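Long-range contact in ABC transporter, substrate-binding protein (Streptococcus pneumoniae, PDB 5G5Y), which binds short- and long-chain fructooligosaccharides, preferring tetrasaccharides and larger, and delivers them to an ABC transporter for import into the cell: residues Ser12-Leu25 with Pro371-Pro383. Residues are numbered along the deposited sequence; the frame is centred on the assembly and turned at random.
Sequences SPLSPKDPNEKLIL and PAELRQKTEVGGP
Ser15 and Lys377 bring the two backbones closest, their CA atoms 4.3 Å apart, where the type I turn Ser12-Ser15 meets the last turn of a helix that ends at Thr378. Ser15 CB and Pro16 CD meet the helix end beside Gln376 O and Lys377 O; the chain then swings away through Lys17-Glu21 and comes back at Lys22, the N-cap of the next helix.

Lys22 answers that helix end. Its chain, extended beyond CG, carries CE to 3.7 Å from Lys377 O and places NZ 2.7 Å from Glu379 O, nearly in line with the carbonyl bond (C=O...N 167°). The ammonium also donates to a water that accepts from Ser12 N and donates to Gln376 O, so one water joins three groups; the charge of Lys22 would suit the negative end of the helix dipole. A second water bridges Ile24 N and Thr378 O, linking the start of one helix to the end of the other.

At the turn, Ser12 OG lies opposite the backbone N (chi1 161°), donating to Gln376 OE1 at 2.9 Å with the hydroxyl tilted 19° from the amide's carbonyl plane. The same oxygen accepts from Leu14 N, an ST turn. Leu14 CD1 lies 3.4 Å from Gln376 OE1 and also packs against Glu373 CB. On the other flank Val380 CG1 packs against Ile24 CG2 at 3.8 Å and Leu25 CG at 4.0 Å, the latter a tip-to-tip approach.

Arg375 and Glu379, both substrate-binding residues, are joined by a salt bridge within 371-383. Lys22 grips the backbone of Glu379 and may help to position it. Helix 332-340 adjoins both segments, Asn338 touching Ile24 and Val380, while Pro19 and Leu25 rest on Trp38 of strand 34-41.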
# COMPACT_ATOMS: atom_id res chain seq x y z
N SER A 12 -2.10 16.11 11.00
CA SER A 12 -1.22 15.59 12.06
C SER A 12 -1.23 16.53 13.28
O SER A 12 -1.26 17.76 13.11
CB SER A 12 0.22 15.45 11.54
OG SER A 12 1.17 15.36 12.59
N PRO A 13 -1.19 15.97 14.50
CA PRO A 13 -1.02 16.81 15.71
C PRO A 13 0.27 17.63 15.71
O PRO A 13 0.34 18.63 16.40
CB PRO A 13 -1.04 15.82 16.88
CG PRO A 13 -0.98 14.46 16.29
CD PRO A 13 -1.24 14.53 14.81
N LEU A 14 1.27 17.25 14.92
CA LEU A 14 2.47 18.06 14.78
C LEU A 14 2.24 19.34 13.97
O LEU A 14 3.07 20.26 14.04
CB LEU A 14 3.59 17.25 14.16
CG LEU A 14 4.02 15.99 14.92
CD1 LEU A 14 5.14 15.33 14.12
CD2 LEU A 14 4.48 16.29 16.34
N SER A 15 1.15 19.38 13.18
CA SER A 15 0.86 20.56 12.34
C SER A 15 0.07 21.61 13.13
O SER A 15 -0.49 21.31 14.16
CB SER A 15 0.09 20.13 11.10
OG SER A 15 -1.17 19.63 11.46
N PRO A 16 -0.01 22.85 12.62
CA PRO A 16 -0.70 23.90 13.36
C PRO A 16 -2.18 23.66 13.55
O PRO A 16 -2.82 23.06 12.69
CB PRO A 16 -0.47 25.16 12.51
CG PRO A 16 0.68 24.84 11.64
CD PRO A 16 0.64 23.37 11.40
N LYS A 17 -2.75 24.13 14.66
CA LYS A 17 -4.20 23.95 14.89
C LYS A 17 -5.04 24.58 13.77
O LYS A 17 -6.08 24.04 13.39
CB LYS A 17 -4.65 24.53 16.22
CG LYS A 17 -3.92 24.02 17.45
CD LYS A 17 -4.32 22.62 17.87
CE LYS A 17 -3.14 21.86 18.49
NZ LYS A 17 -2.30 21.14 17.48
N ASP A 18 -4.61 25.75 13.29
CA ASP A 18 -5.22 26.39 12.13
C ASP A 18 -4.39 26.02 10.90
O ASP A 18 -3.27 26.47 10.78
CB ASP A 18 -5.26 27.91 12.32
CG ASP A 18 -5.93 28.64 11.15
OD1 ASP A 18 -6.41 27.99 10.16
OD2 ASP A 18 -5.99 29.90 11.23
N PRO A 19 -4.97 25.24 9.97
CA PRO A 19 -4.23 24.91 8.74
C PRO A 19 -3.75 26.12 7.92
O PRO A 19 -2.78 25.98 7.17
CB PRO A 19 -5.25 24.13 7.93
CG PRO A 19 -6.14 23.52 8.92
CD PRO A 19 -6.28 24.59 9.99
N ASN A 20 -4.43 27.25 8.02
CA ASN A 20 -3.98 28.44 7.30
C ASN A 20 -2.60 28.97 7.76
O ASN A 20 -2.07 29.85 7.11
CB ASN A 20 -5.00 29.55 7.37
CG ASN A 20 -6.26 29.25 6.58
OD1 ASN A 20 -6.21 28.60 5.51
ND2 ASN A 20 -7.38 29.73 7.07
N GLU A 21 -2.05 28.45 8.85
CA GLU A 21 -0.66 28.73 9.24
C GLU A 21 0.39 27.91 8.43
O GLU A 21 1.58 28.12 8.61
CB GLU A 21 -0.48 28.49 10.74
CG GLU A 21 -1.32 29.45 11.57
CD GLU A 21 -1.15 29.25 13.08
OE1 GLU A 21 -0.24 28.51 13.48
OE2 GLU A 21 -1.97 29.81 13.85
N LYS A 22 -0.05 26.97 7.60
CA LYS A 22 0.82 26.27 6.65
C LYS A 22 1.12 27.13 5.43
O LYS A 22 0.23 27.76 4.87
CB LYS A 22 0.16 24.98 6.17
CG LYS A 22 0.04 23.94 7.24
CD LYS A 22 -0.45 22.59 6.73
CE LYS A 22 -0.45 21.58 7.85
NZ LYS A 22 -1.06 20.25 7.52
N LEU A 23 2.39 27.16 5.04
CA LEU A 23 2.86 27.92 3.87
C LEU A 23 2.12 27.55 2.57
O LEU A 23 1.74 28.44 1.75
CB LEU A 23 4.38 27.82 3.76
CG LEU A 23 5.07 28.64 2.69
CD1 LEU A 23 4.66 30.12 2.69
CD2 LEU A 23 6.58 28.51 2.84
N ILE A 24 1.88 26.25 2.37
CA ILE A 24 1.11 25.82 1.19
C ILE A 24 -0.25 26.51 1.13
O ILE A 24 -0.69 26.99 0.07
CB ILE A 24 0.97 24.27 1.13
CG1 ILE A 24 2.30 23.61 0.70
CG2 ILE A 24 -0.10 23.86 0.15
CD1 ILE A 24 2.32 22.09 0.88
N LEU A 25 -0.97 26.57 2.24
CA LEU A 25 -2.32 27.12 2.18
C LEU A 25 -2.34 28.66 2.10
O LEU A 25 -3.29 29.24 1.59
CB LEU A 25 -3.14 26.60 3.34
CG LEU A 25 -3.31 25.07 3.21
CD1 LEU A 25 -3.90 24.54 4.48
CD2 LEU A 25 -4.21 24.73 2.02
N PRO A 371 13.60 14.88 9.21
CA PRO A 371 13.26 13.56 8.64
C PRO A 371 12.03 12.93 9.28
O PRO A 371 11.23 12.30 8.61
CB PRO A 371 14.50 12.71 8.93
CG PRO A 371 15.60 13.69 9.16
CD PRO A 371 14.96 14.88 9.80
N ALA A 372 11.89 13.09 10.59
CA ALA A 372 10.78 12.47 11.31
C ALA A 372 9.44 13.25 11.21
O ALA A 372 8.37 12.64 11.27
CB ALA A 372 11.17 12.27 12.78
N GLU A 373 9.50 14.57 11.07
CA GLU A 373 8.35 15.43 11.35
C GLU A 373 7.99 16.46 10.30
O GLU A 373 6.87 17.00 10.34
CB GLU A 373 8.63 16.21 12.64
CG GLU A 373 9.03 15.34 13.82
CD GLU A 373 9.12 16.11 15.13
OE1 GLU A 373 9.05 17.37 15.13
OE2 GLU A 373 9.27 15.43 16.16
N LEU A 374 8.92 16.80 9.41
CA LEU A 374 8.73 17.98 8.58
C LEU A 374 7.58 17.76 7.57
O LEU A 374 6.80 18.68 7.30
CB LEU A 374 10.00 18.36 7.88
CG LEU A 374 9.90 19.59 6.97
CD1 LEU A 374 9.51 20.81 7.79
CD2 LEU A 374 11.22 19.77 6.25
N ARG A 375 7.44 16.53 7.08
CA ARG A 375 6.36 16.24 6.12
C ARG A 375 4.99 16.48 6.80
O ARG A 375 4.12 17.19 6.28
CB ARG A 375 6.44 14.84 5.57
CG ARG A 375 5.30 14.54 4.61
CD ARG A 375 5.25 13.09 4.17
NE ARG A 375 4.14 12.89 3.22
CZ ARG A 375 3.87 11.74 2.60
NH1 ARG A 375 4.61 10.66 2.81
NH2 ARG A 375 2.85 11.65 1.75
N GLN A 376 4.83 15.90 7.99
CA GLN A 376 3.59 16.06 8.76
C GLN A 376 3.26 17.50 9.10
O GLN A 376 2.10 17.85 9.18
CB GLN A 376 3.65 15.28 10.06
CG GLN A 376 3.43 13.80 9.98
CD GLN A 376 3.89 13.19 11.28
OE1 GLN A 376 3.18 13.29 12.28
NE2 GLN A 376 5.13 12.66 11.31
N LYS A 377 4.30 18.31 9.33
CA LYS A 377 4.11 19.72 9.64
C LYS A 377 3.73 20.59 8.45
O LYS A 377 3.14 21.65 8.66
CB LYS A 377 5.38 20.31 10.29
CG LYS A 377 5.73 19.74 11.65
CD LYS A 377 7.01 20.44 12.12
CE LYS A 377 7.58 19.89 13.41
NZ LYS A 377 8.95 20.44 13.62
N THR A 378 4.05 20.15 7.22
CA THR A 378 4.01 21.02 6.03
C THR A 378 3.13 20.53 4.87
O THR A 378 2.72 21.34 4.05
CB THR A 378 5.45 21.33 5.51
OG1 THR A 378 6.13 20.15 5.05
CG2 THR A 378 6.29 22.00 6.66
N GLU A 379 2.89 19.22 4.78
CA GLU A 379 1.97 18.64 3.79
C GLU A 379 0.54 19.05 4.11
O GLU A 379 0.21 19.47 5.24
CB GLU A 379 2.04 17.09 3.79
CG GLU A 379 1.31 16.46 4.98
CD GLU A 379 1.60 14.97 5.19
OE1 GLU A 379 1.83 14.24 4.20
OE2 GLU A 379 1.61 14.51 6.36
N VAL A 380 -0.36 18.89 3.15
CA VAL A 380 -1.77 19.10 3.42
C VAL A 380 -2.67 17.91 3.15
O VAL A 380 -3.82 17.93 3.60
CB VAL A 380 -2.33 20.36 2.69
CG1 VAL A 380 -1.41 21.58 2.87
CG2 VAL A 380 -2.51 20.12 1.24
N GLY A 381 -2.21 16.91 2.41
CA GLY A 381 -3.05 15.76 2.09
C GLY A 381 -4.13 16.19 1.14
O GLY A 381 -3.92 17.06 0.29
N GLY A 382 -5.31 15.60 1.30
CA GLY A 382 -6.43 15.91 0.47
C GLY A 382 -6.34 15.29 -0.91
O GLY A 382 -5.46 14.46 -1.19
N PRO A 383 -7.24 15.74 -1.82
CA PRO A 383 -7.30 15.16 -3.16
C PRO A 383 -6.14 15.67 -4.02
O PRO A 383 -5.83 16.89 -4.02
CB PRO A 383 -8.65 15.66 -3.68
CG PRO A 383 -8.79 17.01 -3.05
CD PRO A 383 -8.16 16.88 -1.68
O HOH W 1 -0.65 17.53 8.69
O HOH W 2 2.86 24.05 4.08